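Local structure of phosphoacetylglucosamine mutase (Aspergillus lentulus, 5O9X) at residues 69-74 / 507-512; 497-502 / 518-523; 50-55 / 120-125; 197-202 / 231-236. The protein interconverts N-acetylglucosamine 6-phosphate and N-acetylglucosamine 1-phosphate, a phosphomutase step on the route to UDP-N-acetylglucosamine. The protein carries 1 engineered substitution. One frame throughout, in Å; residues are numbered along the deposited sequence.

Interaction 1 (69-74 / 507-512). Engineered in segment 69-74: Ala-69 (natural residue Ser). With G16 (1,6-di-O-phosphono-alpha-D-glucopyranose), chain B.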
loop_
_atom_site.group_PDB
_atom_site.type_symbol
_atom_site.label_atom_id
_atom_site.label_comp_id
_atom_site.label_asym_id
_atom_site.label_seq_id
_atom_site.Cartn_x
_atom_site.Cartn_y
_atom_site.Cartn_z
ATOM N N ALA A 69 -6.312 -7.718 -0.064
ATOM C CA ALA A 69 -5.021 -7.224 0.594
ATOM C C ALA A 69 -4.839 -7.729 2.049
ATOM O O ALA A 69 -4.679 -8.935 2.224
ATOM C CB ALA A 69 -5.006 -5.708 0.535
ATOM N N HIS A 70 -4.953 -6.870 3.101
ATOM C CA HIS A 70 -4.761 -7.313 4.488
ATOM C C HIS A 70 -5.997 -8.033 5.066
ATOM O O HIS A 70 -5.899 -8.670 6.153
ATOM C CB HIS A 70 -4.464 -6.091 5.449
ATOM C CG HIS A 70 -5.680 -5.377 5.924
ATOM N ND1 HIS A 70 -6.257 -4.337 5.200
ATOM C CD2 HIS A 70 -6.453 -5.542 7.028
ATOM C CE1 HIS A 70 -7.322 -3.893 5.853
ATOM N NE2 HIS A 70 -7.457 -4.612 6.963
ATOM N N ASN A 71 -7.152 -7.894 4.395
ATOM C CA ASN A 71 -8.440 -8.474 4.911
ATOM C C ASN A 71 -8.444 -10.013 5.098
ATOM O O ASN A 71 -7.678 -10.749 4.425
ATOM C CB ASN A 71 -9.656 -8.096 4.047
ATOM C CG ASN A 71 -10.013 -6.593 4.171
ATOM O OD1 ASN A 71 -9.130 -5.743 4.200
ATOM N ND2 ASN A 71 -11.313 -6.295 4.197
ATOM N N PRO A 72 -9.356 -10.483 5.970
ATOM C CA PRO A 72 -9.434 -11.954 6.157
ATOM C C PRO A 72 -9.811 -12.617 4.801
ATOM O O PRO A 72 -10.353 -11.949 3.869
ATOM C CB PRO A 72 -10.588 -12.118 7.210
ATOM C CG PRO A 72 -10.546 -10.777 7.997
ATOM C CD PRO A 72 -10.299 -9.744 6.899
ATOM N N ALA A 73 -9.477 -13.905 4.688
ATOM C CA ALA A 73 -9.639 -14.714 3.456
ATOM C C ALA A 73 -11.044 -14.683 2.856
ATOM O O ALA A 73 -11.140 -14.826 1.624
ATOM C CB ALA A 73 -9.238 -16.191 3.746
ATOM N N GLU A 74 -12.116 -14.509 3.666
ATOM C CA GLU A 74 -13.481 -14.585 3.113
ATOM C C GLU A 74 -13.799 -13.327 2.283
ATOM O O GLU A 74 -14.782 -13.290 1.529
ATOM C CB GLU A 74 -14.533 -14.666 4.241
ATOM C CG GLU A 74 -14.614 -13.359 5.060
ATOM C CD GLU A 74 -15.671 -13.391 6.185
ATOM O OE1 GLU A 74 -16.511 -14.321 6.219
ATOM O OE2 GLU A 74 -15.656 -12.467 7.018
ATOM N N SER A 507 -13.158 2.819 9.453
ATOM C CA SER A 507 -12.374 2.146 8.431
ATOM C C SER A 507 -13.106 2.263 7.093
ATOM O O SER A 507 -14.362 2.193 7.065
ATOM C CB SER A 507 -12.231 0.634 8.833
ATOM O OG SER A 507 -11.670 -0.100 7.737
ATOM N N GLY A 508 -12.325 2.373 6.006
ATOM C CA GLY A 508 -12.807 2.279 4.605
ATOM C C GLY A 508 -12.427 0.992 3.952
ATOM O O GLY A 508 -12.513 0.885 2.682
ATOM N N THR A 509 -11.968 -0.009 4.743
ATOM C CA THR A 509 -11.667 -1.343 4.152
ATOM C C THR A 509 -12.481 -2.480 4.835
ATOM O O THR A 509 -12.584 -3.586 4.280
ATOM C CB THR A 509 -10.166 -1.735 4.200
ATOM O OG1 THR A 509 -9.727 -1.832 5.576
ATOM C CG2 THR A 509 -9.279 -0.749 3.446
ATOM N N GLU A 510 -12.958 -2.239 6.075
ATOM C CA GLU A 510 -13.696 -3.163 6.884
ATOM C C GLU A 510 -14.822 -2.424 7.573
ATOM O O GLU A 510 -14.744 -1.200 7.752
ATOM C CB GLU A 510 -12.784 -3.680 8.027
ATOM C CG GLU A 510 -11.622 -4.465 7.512
ATOM C CD GLU A 510 -10.726 -4.850 8.681
ATOM O OE1 GLU A 510 -9.501 -4.498 8.727
ATOM O OE2 GLU A 510 -11.325 -5.471 9.558
ATOM N N ASP A 511 -15.857 -3.175 7.976
ATOM C CA ASP A 511 -16.925 -2.606 8.750
ATOM C C ASP A 511 -16.539 -2.464 10.261
ATOM O O ASP A 511 -16.895 -3.293 11.131
ATOM C CB ASP A 511 -18.177 -3.481 8.603
ATOM C CG ASP A 511 -19.424 -2.776 9.161
ATOM O OD1 ASP A 511 -19.328 -1.594 9.581
ATOM O OD2 ASP A 511 -20.488 -3.404 9.185
ATOM N N ALA A 512 -15.748 -1.444 10.591
ATOM C CA ALA A 512 -15.391 -1.166 11.969
ATOM C C ALA A 512 -15.007 0.302 12.085
ATOM O O ALA A 512 -14.781 0.978 11.057
ATOM C CB ALA A 512 -14.165 -1.984 12.347
HETATM C C1 G16 B . -5.556 -0.246 2.589
HETATM C C2 G16 B . -4.964 1.060 2.068
HETATM C C3 G16 B . -4.029 1.692 3.148
HETATM C C4 G16 B . -4.696 1.912 4.494
HETATM C C5 G16 B . -5.259 0.576 4.962
HETATM C C6 G16 B . -6.202 0.664 6.139
HETATM O O1 G16 B . -4.493 -1.175 2.824
HETATM O O2 G16 B . -4.260 0.923 0.795
HETATM O O3 G16 B . -3.495 2.828 2.597
HETATM O O4 G16 B . -3.789 2.401 5.577
HETATM O O5 G16 B . -6.153 -0.000 3.980
HETATM O O6 G16 B . -7.343 1.541 5.721
HETATM P P G16 B . -8.585 1.738 6.746
HETATM O O1P G16 B . -8.025 2.154 8.126
HETATM O O2P G16 B . -9.295 0.371 6.896
HETATM O O3P G16 B . -9.582 2.728 6.106
HETATM P "P'" G16 B . -4.395 -2.626 2.070
HETATM O O1X G16 B . -4.937 -2.445 0.626
HETATM O O2X G16 B . -5.394 -3.583 2.796
HETATM O O3X G16 B . -3.020 -3.162 2.268
#

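Interaction 2 (497-502 / 518-523)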
loop_
_atom_site.group_PDB
_atom_site.type_symbol
_atom_site.label_atom_id
_atom_site.label_comp_id
_atom_site.label_asym_id
_atom_site.label_seq_id
_atom_site.Cartn_x
_atom_site.Cartn_y
_atom_site.Cartn_z
ATOM N N TYR A 497 -3.309 11.687 30.290
ATOM C CA TYR A 497 -2.165 10.769 30.258
ATOM C C TYR A 497 -0.923 11.522 29.785
ATOM O O TYR A 497 -1.015 12.413 28.918
ATOM C CB TYR A 497 -2.410 9.573 29.334
ATOM C CG TYR A 497 -3.679 8.827 29.740
ATOM C CD1 TYR A 497 -3.634 7.842 30.766
ATOM C CD2 TYR A 497 -4.931 9.181 29.207
ATOM C CE1 TYR A 497 -4.801 7.176 31.191
ATOM C CE2 TYR A 497 -6.091 8.516 29.628
ATOM C CZ TYR A 497 -6.014 7.529 30.607
ATOM O OH TYR A 497 -7.155 6.840 31.076
ATOM N N ASN A 498 0.226 11.058 30.271
ATOM C CA ASN A 498 1.489 11.682 29.802
ATOM C C ASN A 498 1.711 11.375 28.291
ATOM O O ASN A 498 1.627 10.230 27.925
ATOM C CB ASN A 498 2.642 11.188 30.696
ATOM C CG ASN A 498 2.622 11.884 32.082
ATOM O OD1 ASN A 498 2.925 11.253 33.084
ATOM N ND2 ASN A 498 2.283 13.217 32.119
ATOM N N LYS A 499 1.863 12.408 27.455
ATOM C CA LYS A 499 2.007 12.247 25.965
ATOM C C LYS A 499 0.759 11.531 25.364
ATOM O O LYS A 499 0.811 11.002 24.253
ATOM C CB LYS A 499 3.253 11.407 25.620
ATOM C CG LYS A 499 4.616 12.035 26.012
ATOM C CD LYS A 499 4.755 13.463 25.502
ATOM C CE LYS A 499 6.241 13.851 25.204
ATOM N NZ LYS A 499 7.071 12.695 25.626
ATOM N N GLY A 500 -0.366 11.605 26.082
ATOM C CA GLY A 500 -1.629 11.000 25.608
ATOM C C GLY A 500 -2.105 11.529 24.281
ATOM O O GLY A 500 -2.296 12.768 24.115
ATOM N N ARG A 501 -2.339 10.611 23.326
ATOM C CA ARG A 501 -2.886 11.000 22.026
ATOM C C ARG A 501 -3.739 9.848 21.521
ATOM O O ARG A 501 -3.272 8.714 21.452
ATOM C CB ARG A 501 -1.782 11.395 21.030
ATOM C CG ARG A 501 -2.269 12.339 19.902
ATOM C CD ARG A 501 -1.162 12.829 18.937
ATOM N NE ARG A 501 -1.395 12.191 17.660
ATOM C CZ ARG A 501 -0.918 10.998 17.325
ATOM N NH1 ARG A 501 -0.102 10.353 18.134
ATOM N NH2 ARG A 501 -1.251 10.467 16.178
ATOM N N SER A 502 -5.004 10.149 21.218
ATOM C CA SER A 502 -5.919 9.113 20.711
ATOM C C SER A 502 -6.839 9.681 19.687
ATOM O O SER A 502 -7.223 10.852 19.769
ATOM C CB SER A 502 -6.679 8.395 21.882
ATOM O OG SER A 502 -7.497 7.346 21.359
ATOM N N GLU A 518 -1.732 6.357 21.973
ATOM C CA GLU A 518 -0.368 6.267 22.450
ATOM C C GLU A 518 -0.265 7.071 23.788
ATOM O O GLU A 518 -1.050 8.002 24.036
ATOM C CB GLU A 518 0.628 6.747 21.397
ATOM C CG GLU A 518 0.438 8.228 21.021
ATOM C CD GLU A 518 1.368 8.701 19.904
ATOM O OE1 GLU A 518 1.779 7.825 19.067
ATOM O OE2 GLU A 518 1.611 9.952 19.819
ATOM N N ALA A 519 0.676 6.671 24.640
ATOM C CA ALA A 519 1.023 7.511 25.797
ATOM C C ALA A 519 2.458 7.160 26.219
ATOM O O ALA A 519 3.067 6.278 25.599
ATOM C CB ALA A 519 0.014 7.251 26.937
ATOM N N ALA A 520 2.948 7.726 27.328
ATOM C CA ALA A 520 4.354 7.504 27.706
ATOM C C ALA A 520 4.622 6.153 28.292
ATOM O O ALA A 520 5.762 5.694 28.301
ATOM C CB ALA A 520 4.781 8.604 28.692
ATOM N N SER A 521 3.588 5.472 28.797
ATOM C CA SER A 521 3.772 4.197 29.457
ATOM C C SER A 521 2.713 3.203 28.958
ATOM O O SER A 521 1.652 3.624 28.429
ATOM C CB SER A 521 3.693 4.356 31.019
ATOM O OG SER A 521 2.327 4.543 31.413
ATOM N N ARG A 522 3.018 1.896 29.072
ATOM C CA ARG A 522 2.119 0.817 28.622
ATOM C C ARG A 522 0.718 0.889 29.293
ATOM O O ARG A 522 -0.320 0.758 28.590
ATOM C CB ARG A 522 2.748 -0.569 28.908
ATOM C CG ARG A 522 1.940 -1.831 28.529
ATOM C CD ARG A 522 1.045 -1.738 27.246
ATOM N NE ARG A 522 1.885 -1.597 26.120
ATOM C CZ ARG A 522 1.610 -1.048 24.941
ATOM N NH1 ARG A 522 0.403 -0.609 24.569
ATOM N NH2 ARG A 522 2.588 -1.047 24.114
ATOM N N SER A 523 0.692 1.082 30.637
ATOM C CA SER A 523 -0.567 1.184 31.367
ATOM C C SER A 523 -1.416 2.360 30.860
ATOM O O SER A 523 -2.633 2.232 30.704
ATOM C CB SER A 523 -0.326 1.277 32.906
ATOM O OG SER A 523 0.104 -0.055 33.206
HETATM O O HOH W 1 1.780 11.693 21.790
#

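Interaction 3 (50-55 / 120-125)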
loop_
_atom_site.group_PDB
_atom_site.type_symbol
_atom_site.label_atom_id
_atom_site.label_comp_id
_atom_site.label_asym_id
_atom_site.label_seq_id
_atom_site.Cartn_x
_atom_site.Cartn_y
_atom_site.Cartn_z
ATOM N N ALA A 50 -13.463 0.477 -16.048
ATOM C CA ALA A 50 -12.128 0.326 -16.602
ATOM C C ALA A 50 -12.160 0.606 -18.112
ATOM O O ALA A 50 -11.221 1.197 -18.627
ATOM C CB ALA A 50 -11.540 -1.101 -16.339
ATOM N N THR A 51 -13.185 0.132 -18.791
ATOM C CA THR A 51 -13.318 0.362 -20.270
ATOM C C THR A 51 -13.420 1.906 -20.539
ATOM O O THR A 51 -12.670 2.462 -21.345
ATOM C CB THR A 51 -14.567 -0.326 -20.864
ATOM O OG1 THR A 51 -14.477 -1.747 -20.740
ATOM C CG2 THR A 51 -14.707 -0.009 -22.392
ATOM N N LEU A 52 -14.302 2.577 -19.793
ATOM C CA LEU A 52 -14.469 4.017 -19.932
ATOM C C LEU A 52 -13.203 4.775 -19.613
ATOM O O LEU A 52 -12.899 5.790 -20.289
ATOM C CB LEU A 52 -15.625 4.538 -19.058
ATOM C CG LEU A 52 -17.028 4.040 -19.484
ATOM C CD1 LEU A 52 -18.080 4.708 -18.619
ATOM C CD2 LEU A 52 -17.358 4.298 -20.969
ATOM N N ARG A 53 -12.452 4.309 -18.606
ATOM C CA ARG A 53 -11.252 5.019 -18.198
ATOM C C ARG A 53 -10.236 4.930 -19.280
ATOM O O ARG A 53 -9.588 5.935 -19.624
ATOM C CB ARG A 53 -10.640 4.487 -16.838
ATOM C CG ARG A 53 -9.399 5.244 -16.361
ATOM C CD ARG A 53 -9.743 6.686 -16.051
ATOM N NE ARG A 53 -8.651 7.393 -15.419
ATOM C CZ ARG A 53 -8.498 8.698 -15.420
ATOM N NH1 ARG A 53 -9.341 9.483 -16.131
ATOM N NH2 ARG A 53 -7.494 9.205 -14.734
ATOM N N SER A 54 -10.075 3.726 -19.812
ATOM C CA SER A 54 -9.054 3.507 -20.822
ATOM C C SER A 54 -9.378 4.357 -22.057
ATOM O O SER A 54 -8.479 5.040 -22.586
ATOM C CB SER A 54 -9.043 2.040 -21.229
ATOM O OG SER A 54 -8.046 1.840 -22.195
ATOM N N LYS A 55 -10.643 4.259 -22.520
ATOM C CA LYS A 55 -11.137 5.091 -23.670
ATOM C C LYS A 55 -10.882 6.605 -23.469
ATOM O O LYS A 55 -10.290 7.255 -24.371
ATOM C CB LYS A 55 -12.621 4.770 -23.967
ATOM C CG LYS A 55 -12.859 3.445 -24.669
ATOM C CD LYS A 55 -14.372 3.246 -24.874
ATOM C CE LYS A 55 -14.750 1.903 -25.436
ATOM N NZ LYS A 55 -14.460 1.773 -26.905
ATOM N N VAL A 120 -16.575 10.915 -23.345
ATOM C CA VAL A 120 -15.651 9.870 -23.778
ATOM C C VAL A 120 -15.883 9.579 -25.260
ATOM O O VAL A 120 -17.028 9.287 -25.654
ATOM C CB VAL A 120 -15.820 8.567 -22.970
ATOM C CG1 VAL A 120 -14.865 7.486 -23.464
ATOM C CG2 VAL A 120 -15.622 8.832 -21.470
ATOM N N SER A 121 -14.807 9.689 -26.054
ATOM C CA SER A 121 -14.788 9.218 -27.468
ATOM C C SER A 121 -14.877 7.681 -27.593
ATOM O O SER A 121 -13.836 6.986 -27.542
ATOM C CB SER A 121 -13.544 9.756 -28.193
ATOM O OG SER A 121 -13.456 11.157 -28.033
ATOM N N MET A 122 -16.100 7.171 -27.786
ATOM C CA MET A 122 -16.424 5.739 -27.812
ATOM C C MET A 122 -15.801 4.901 -28.916
ATOM O O MET A 122 -16.017 3.681 -28.962
ATOM C CB MET A 122 -17.940 5.493 -27.839
ATOM C CG MET A 122 -18.711 5.542 -26.517
ATOM S SD MET A 122 -18.130 4.448 -25.174
ATOM C CE MET A 122 -17.159 5.744 -24.570
ATOM N N GLU A 123 -15.046 5.553 -29.796
ATOM C CA GLU A 123 -14.358 4.890 -30.909
ATOM C C GLU A 123 -12.909 4.586 -30.485
ATOM O O GLU A 123 -12.207 3.841 -31.144
ATOM C CB GLU A 123 -14.426 5.761 -32.205
ATOM C CG GLU A 123 -13.595 7.054 -32.172
ATOM C CD GLU A 123 -14.341 8.342 -31.748
ATOM O OE1 GLU A 123 -15.269 8.333 -30.903
ATOM O OE2 GLU A 123 -13.957 9.422 -32.251
ATOM N N ASN A 124 -12.444 5.225 -29.412
ATOM C CA ASN A 124 -11.106 4.920 -28.857
ATOM C C ASN A 124 -11.039 3.398 -28.458
ATOM O O ASN A 124 -12.049 2.780 -28.110
ATOM C CB ASN A 124 -10.734 5.870 -27.681
ATOM C CG ASN A 124 -10.439 7.303 -28.134
ATOM O OD1 ASN A 124 -10.271 7.571 -29.323
ATOM N ND2 ASN A 124 -10.359 8.224 -27.182
ATOM N N PRO A 125 -9.878 2.760 -28.641
ATOM C CA PRO A 125 -9.813 1.415 -28.071
ATOM C C PRO A 125 -9.865 1.454 -26.515
ATOM O O PRO A 125 -9.621 2.487 -25.902
ATOM C CB PRO A 125 -8.486 0.874 -28.607
ATOM C CG PRO A 125 -7.637 2.080 -28.858
ATOM C CD PRO A 125 -8.641 3.124 -29.349
#

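Interaction 4 (197-202 / 231-236)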
loop_
_atom_site.group_PDB
_atom_site.type_symbol
_atom_site.label_atom_id
_atom_site.label_comp_id
_atom_site.label_asym_id
_atom_site.label_seq_id
_atom_site.Cartn_x
_atom_site.Cartn_y
_atom_site.Cartn_z
ATOM N N ALA A 197 18.497 -6.176 -10.926
ATOM C CA ALA A 197 19.560 -5.326 -11.471
ATOM C C ALA A 197 19.797 -4.057 -10.605
ATOM O O ALA A 197 20.956 -3.647 -10.376
ATOM C CB ALA A 197 19.307 -4.985 -12.957
ATOM N N ALA A 198 18.693 -3.449 -10.154
ATOM C CA ALA A 198 18.755 -2.237 -9.303
ATOM C C ALA A 198 19.402 -2.573 -7.945
ATOM O O ALA A 198 20.325 -1.858 -7.483
ATOM C CB ALA A 198 17.384 -1.629 -9.143
ATOM N N PHE A 199 19.018 -3.706 -7.362
ATOM C CA PHE A 199 19.625 -4.158 -6.086
ATOM C C PHE A 199 21.099 -4.456 -6.223
ATOM O O PHE A 199 21.922 -4.074 -5.345
ATOM C CB PHE A 199 18.928 -5.409 -5.580
ATOM C CG PHE A 199 19.322 -5.815 -4.173
ATOM C CD1 PHE A 199 19.079 -4.963 -3.066
ATOM C CD2 PHE A 199 19.930 -7.066 -3.958
ATOM C CE1 PHE A 199 19.454 -5.441 -1.759
ATOM C CE2 PHE A 199 20.254 -7.545 -2.672
ATOM C CZ PHE A 199 20.017 -6.696 -1.571
ATOM N N LYS A 200 21.478 -5.161 -7.296
ATOM C CA LYS A 200 22.944 -5.323 -7.588
ATOM C C LYS A 200 23.712 -3.997 -7.570
ATOM O O LYS A 200 24.752 -3.900 -6.915
ATOM C CB LYS A 200 23.156 -6.073 -8.938
ATOM C CG LYS A 200 24.622 -6.470 -9.159
ATOM C CD LYS A 200 24.800 -7.141 -10.524
ATOM C CE LYS A 200 26.250 -7.611 -10.762
ATOM N NZ LYS A 200 26.372 -8.989 -10.236
ATOM N N ARG A 201 23.228 -2.982 -8.278
ATOM C CA ARG A 201 23.894 -1.692 -8.325
ATOM C C ARG A 201 23.902 -1.012 -6.945
ATOM O O ARG A 201 24.927 -0.512 -6.511
ATOM C CB ARG A 201 23.199 -0.714 -9.288
ATOM C CG ARG A 201 23.574 -0.945 -10.770
ATOM C CD ARG A 201 22.523 -0.292 -11.670
ATOM N NE ARG A 201 22.624 1.179 -11.621
ATOM C CZ ARG A 201 21.592 2.004 -11.847
ATOM N NH1 ARG A 201 20.362 1.496 -12.058
ATOM N NH2 ARG A 201 21.759 3.344 -11.851
ATOM N N VAL A 202 22.749 -0.948 -6.279
ATOM C CA VAL A 202 22.724 -0.334 -4.945
ATOM C C VAL A 202 23.680 -1.066 -4.000
ATOM O O VAL A 202 24.241 -0.404 -3.145
ATOM C CB VAL A 202 21.330 -0.180 -4.278
ATOM C CG1 VAL A 202 20.282 0.449 -5.177
ATOM C CG2 VAL A 202 20.799 -1.459 -3.735
ATOM N N TYR A 231 16.642 -14.604 -9.355
ATOM C CA TYR A 231 17.257 -13.507 -10.112
ATOM C C TYR A 231 18.298 -12.695 -9.367
ATOM O O TYR A 231 19.039 -11.983 -9.997
ATOM C CB TYR A 231 16.183 -12.561 -10.655
ATOM C CG TYR A 231 15.279 -13.214 -11.703
ATOM C CD1 TYR A 231 15.447 -12.944 -13.079
ATOM C CD2 TYR A 231 14.235 -14.094 -11.324
ATOM C CE1 TYR A 231 14.593 -13.559 -14.039
ATOM C CE2 TYR A 231 13.390 -14.630 -12.262
ATOM C CZ TYR A 231 13.590 -14.389 -13.621
ATOM O OH TYR A 231 12.732 -14.937 -14.589
ATOM N N LEU A 232 18.325 -12.756 -8.017
ATOM C CA LEU A 232 19.116 -11.759 -7.248
ATOM C C LEU A 232 20.641 -12.011 -7.385
ATOM O O LEU A 232 21.024 -13.151 -7.575
ATOM C CB LEU A 232 18.713 -11.732 -5.759
ATOM C CG LEU A 232 17.288 -11.176 -5.507
ATOM C CD1 LEU A 232 16.985 -11.322 -4.021
ATOM C CD2 LEU A 232 17.210 -9.688 -5.865
ATOM N N PRO A 233 21.482 -10.965 -7.258
ATOM C CA PRO A 233 22.938 -11.202 -7.442
ATOM C C PRO A 233 23.488 -12.045 -6.331
ATOM O O PRO A 233 22.888 -12.110 -5.237
ATOM C CB PRO A 233 23.553 -9.792 -7.465
ATOM C CG PRO A 233 22.539 -8.926 -6.803
ATOM C CD PRO A 233 21.177 -9.530 -7.060
ATOM N N GLU A 234 24.633 -12.681 -6.581
ATOM C CA GLU A 234 25.077 -13.857 -5.790
ATOM C C GLU A 234 25.897 -13.626 -4.489
ATOM O O GLU A 234 25.845 -14.481 -3.531
ATOM C CB GLU A 234 25.851 -14.831 -6.732
ATOM C CG GLU A 234 25.818 -16.298 -6.292
ATOM C CD GLU A 234 24.512 -17.023 -6.616
ATOM O OE1 GLU A 234 24.553 -18.191 -7.092
ATOM O OE2 GLU A 234 23.439 -16.433 -6.379
ATOM N N ASP A 235 26.679 -12.531 -4.477
ATOM C CA ASP A 235 27.618 -12.241 -3.367
ATOM C C ASP A 235 27.234 -10.946 -2.625
ATOM O O ASP A 235 28.051 -10.041 -2.436
ATOM C CB ASP A 235 29.064 -12.209 -3.888
ATOM C CG ASP A 235 29.203 -11.444 -5.197
ATOM O OD1 ASP A 235 29.470 -12.071 -6.255
ATOM O OD2 ASP A 235 29.045 -10.216 -5.171
ATOM N N THR A 236 25.954 -10.819 -2.262
ATOM C CA THR A 236 25.509 -9.577 -1.593
ATOM C C THR A 236 25.393 -9.877 -0.133
ATOM O O THR A 236 25.131 -8.964 0.666
ATOM C CB THR A 236 24.093 -9.107 -2.061
ATOM O OG1 THR A 236 23.183 -10.157 -1.731
ATOM C CG2 THR A 236 24.021 -8.763 -3.555
#

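Interaction 1 (69-74 / 507-512)
His-70 and Asn-71 meet Thr-509 and Glu-510 where the catalytic loop of the first domain faces the phosphate-binding loop of the C-terminal domain, the two-sided active site of the phosphohexomutase family. Here it holds glucose 1,6-bisphosphate and illustrates how domains distant in sequence can share one bisphosphate ligand. Two hydrogen bonds join the loops directly. His-70 NE2 donates to Glu-510 OE1 over 2.7 Å, almost straight at 172°, but reaches the anti side of the carboxylate, 31° out of its plane. Glu-510 is itself positioned by salt bridges to Arg-462 and Arg-514. The amide ND2 of Asn-71 lies 3.0 Å from Thr-509 O, approaching from above the carbonyl plane, and also bonds Asp-75.

Bonds to the ligand come next. CG of His-70 sits between the backbone N and the carbonyl carbon (chi1 83°), which brings ND1 to 2.7 Å from phosphate oxygen O2X; the two ring nitrogens, both used in the ring plane, serve ligand and protein respectively. That same oxygen lies 3.1 Å from CB of Ala-69, an engineered residue in place of the natural serine, which in this family carries the transferred phosphoryl group. At the other phosphate, Ser-507 OG and Thr-509 OG1 each donate to O2P over 2.6 Å, and Gly-508 N reaches O3P. Ser-507 OG also accepts from the backbone N of Thr-509 and of Glu-510, an ST turn and ST motif that hold the loop round the anion.

Van der Waals contact completes the set: His-70 CE1 lies 3.2 Å from Thr-509 OG1, near the ring plane at its edge.

Interaction 2 (497-502 / 518-523)
Glu-518 and Arg-501 face each other as an antiparallel hydrogen-bonded pair, and the glutamate side chain can be followed outward from that rung. Arg-501 N donates to Glu-518 O (3.0 Å), and Glu-518 N returns a bond to Arg-501 O (2.9 Å). From CB, the chain turns at chi1 62° to put CG between its own backbone N and carbonyl carbon, which carries CG to 3.9 Å from Arg-501 CB. Beyond CG the chain is extended and presents the carboxylate to the guanidinium edge, the two planes 72° apart. OE1 is taken up outside the pair, by Tyr-516 OH and the backbone N of Gly-342. OE2 accepts from a water 2.6 Å away, which also donates to Lys-499 O, and forms a salt bridge with Arg-501 NH1. The modelled length of that bridge is improbably short and belongs to one of two arginine conformers, so its exact geometry is doubtful.

Past the rung, the backbone of 497-502 folds into a type II turn from Tyr-497 to Gly-500, with Lys-499 adopting the positive phi expected of its third position. Ala-520 N bonds Asn-498 O within this turn (2.9 Å), and Gly-500 CA sends a CA-H...O contact to Glu-518 O (3.4 Å). Ala-519 CB packs 4.1 Å from Tyr-497 CB, while the tyrosine hydroxyl bonds Asp-527. Ser-521 then N-caps the helix that follows. The whole is the open end of a beta-hairpin, where a turn enters edge strand 501-506 and its partner 513-518 leaves for the last helix of the C-terminal alpha/beta domain.

Interaction 3 (50-55 / 120-125)
Lys-55 and Asn-124 exchange hydrogen bonds at the C-terminal end of helix 40-56, a worked example of a lysine and an asparagine satisfying carbonyls at a helix end and in a loop. Asn-124 ND2 donates to Lys-55 O over 3.0 Å at 164°, in its own amide plane, and thus supplies a donor to a carbonyl in the last turn of the helix. In return, Lys-55 NZ reaches Asn-124 O at 2.9 Å, nearly along the C=O axis, and Met-122 O at 3.2 Å from well above the carbonyl plane. The lysine chain is extended until its last torsion (chi4 -75°), where the bend swings the ammonium group to both carbonyls. These two carbonyl oxygens would probably favour its positive charge.

Within the loop, Asn-124 N bonds Ser-121 O and closes a type I turn that includes Met-122. Ser-54 OG is occupied by Gln-60 O and Arg-127 N, both outside the segments. Pro-125 O is different: the contact buries it, and it has no hydrogen-bonding partner anywhere in the model; Lys-55 CG is 3.6 Å away.

Apolar atoms flank this polar set. Val-120 CG1 rests 3.6 Å from Lys-55 CB, and Met-122 doubles back so that CE touches both Lys-55 CD (3.8 Å) and Leu-52 CD2 (3.9 Å). The arrangement belongs to the alpha/beta/alpha first domain of the phosphohexomutases, where the loop leaving helix 107-118 passes the end of helix 40-56 just before entering the parallel strand 127-132.

Interaction 4 (197-202 / 231-236)
Neighbouring helical residues Phe-199 and Lys-200 both set CG opposite the backbone N (chi1 -170° in each), which lets both side chains meet Pro-233 from adjacent positions. The phenyl group meets the proline with its edge: CD2 lies 4.2 Å from Pro-233 CD, which sits near the ring plane, and the two side chains cross at about a right angle. Leu-232 CD2 approaches the same ring carbon obliquely, also at 4.2 Å. Farther round, CE2 touches Thr-236, with OG1 at 4.0 Å and CG2 at 4.1 Å. The threonine hydroxyl accepts from the backbone N of Leu-238.

Lys-200 makes the tighter approach. Its CB lies 3.6 Å from Pro-233 CG, and its methylene chain slides past the proline ring in the opposite direction, with CG 3.9 Å from Pro-233 CB. A bend at the final torsion (chi4 89°) brings the amino group beside Pro-233 CB. Lys-200 NZ remains 5.9 Å from Asp-235 OD2, too far for a bonded ion pair, and any attraction between them is probably weak and long-range.

The contact lays the loop after helix 221-231 against the end of helix 188-202 in the second domain, and Leu-433 of helix 428-442 also packs on Phe-199. No hydrogen bond joins the two segments. As a case of attachment through shape rather than direction, the chemistry implies that cohesion here comes mainly from van der Waals contact of the phenyl ring with proline, leucine and threonine, and of the lysine methylenes with proline.

From the N terminus, interaction 3 is the first to be completed, closing a loop of 64 residues within the first domain. Interaction 4 follows in series and closes a shorter loop in the second domain. Interaction 1 is the long-range one: its first segment lies between those of interaction 3, so the two cross, while interaction 4 falls wholly inside the 432 residues it spans. Interaction 2 brackets the second segment of interaction 1 and therefore crosses it too. Three contacts thus lie within single domains, and interaction 1 ties the first to the last at the active site, its centre about 27 Å from the centre of interaction 2 and about 31 Å from that of interaction 3.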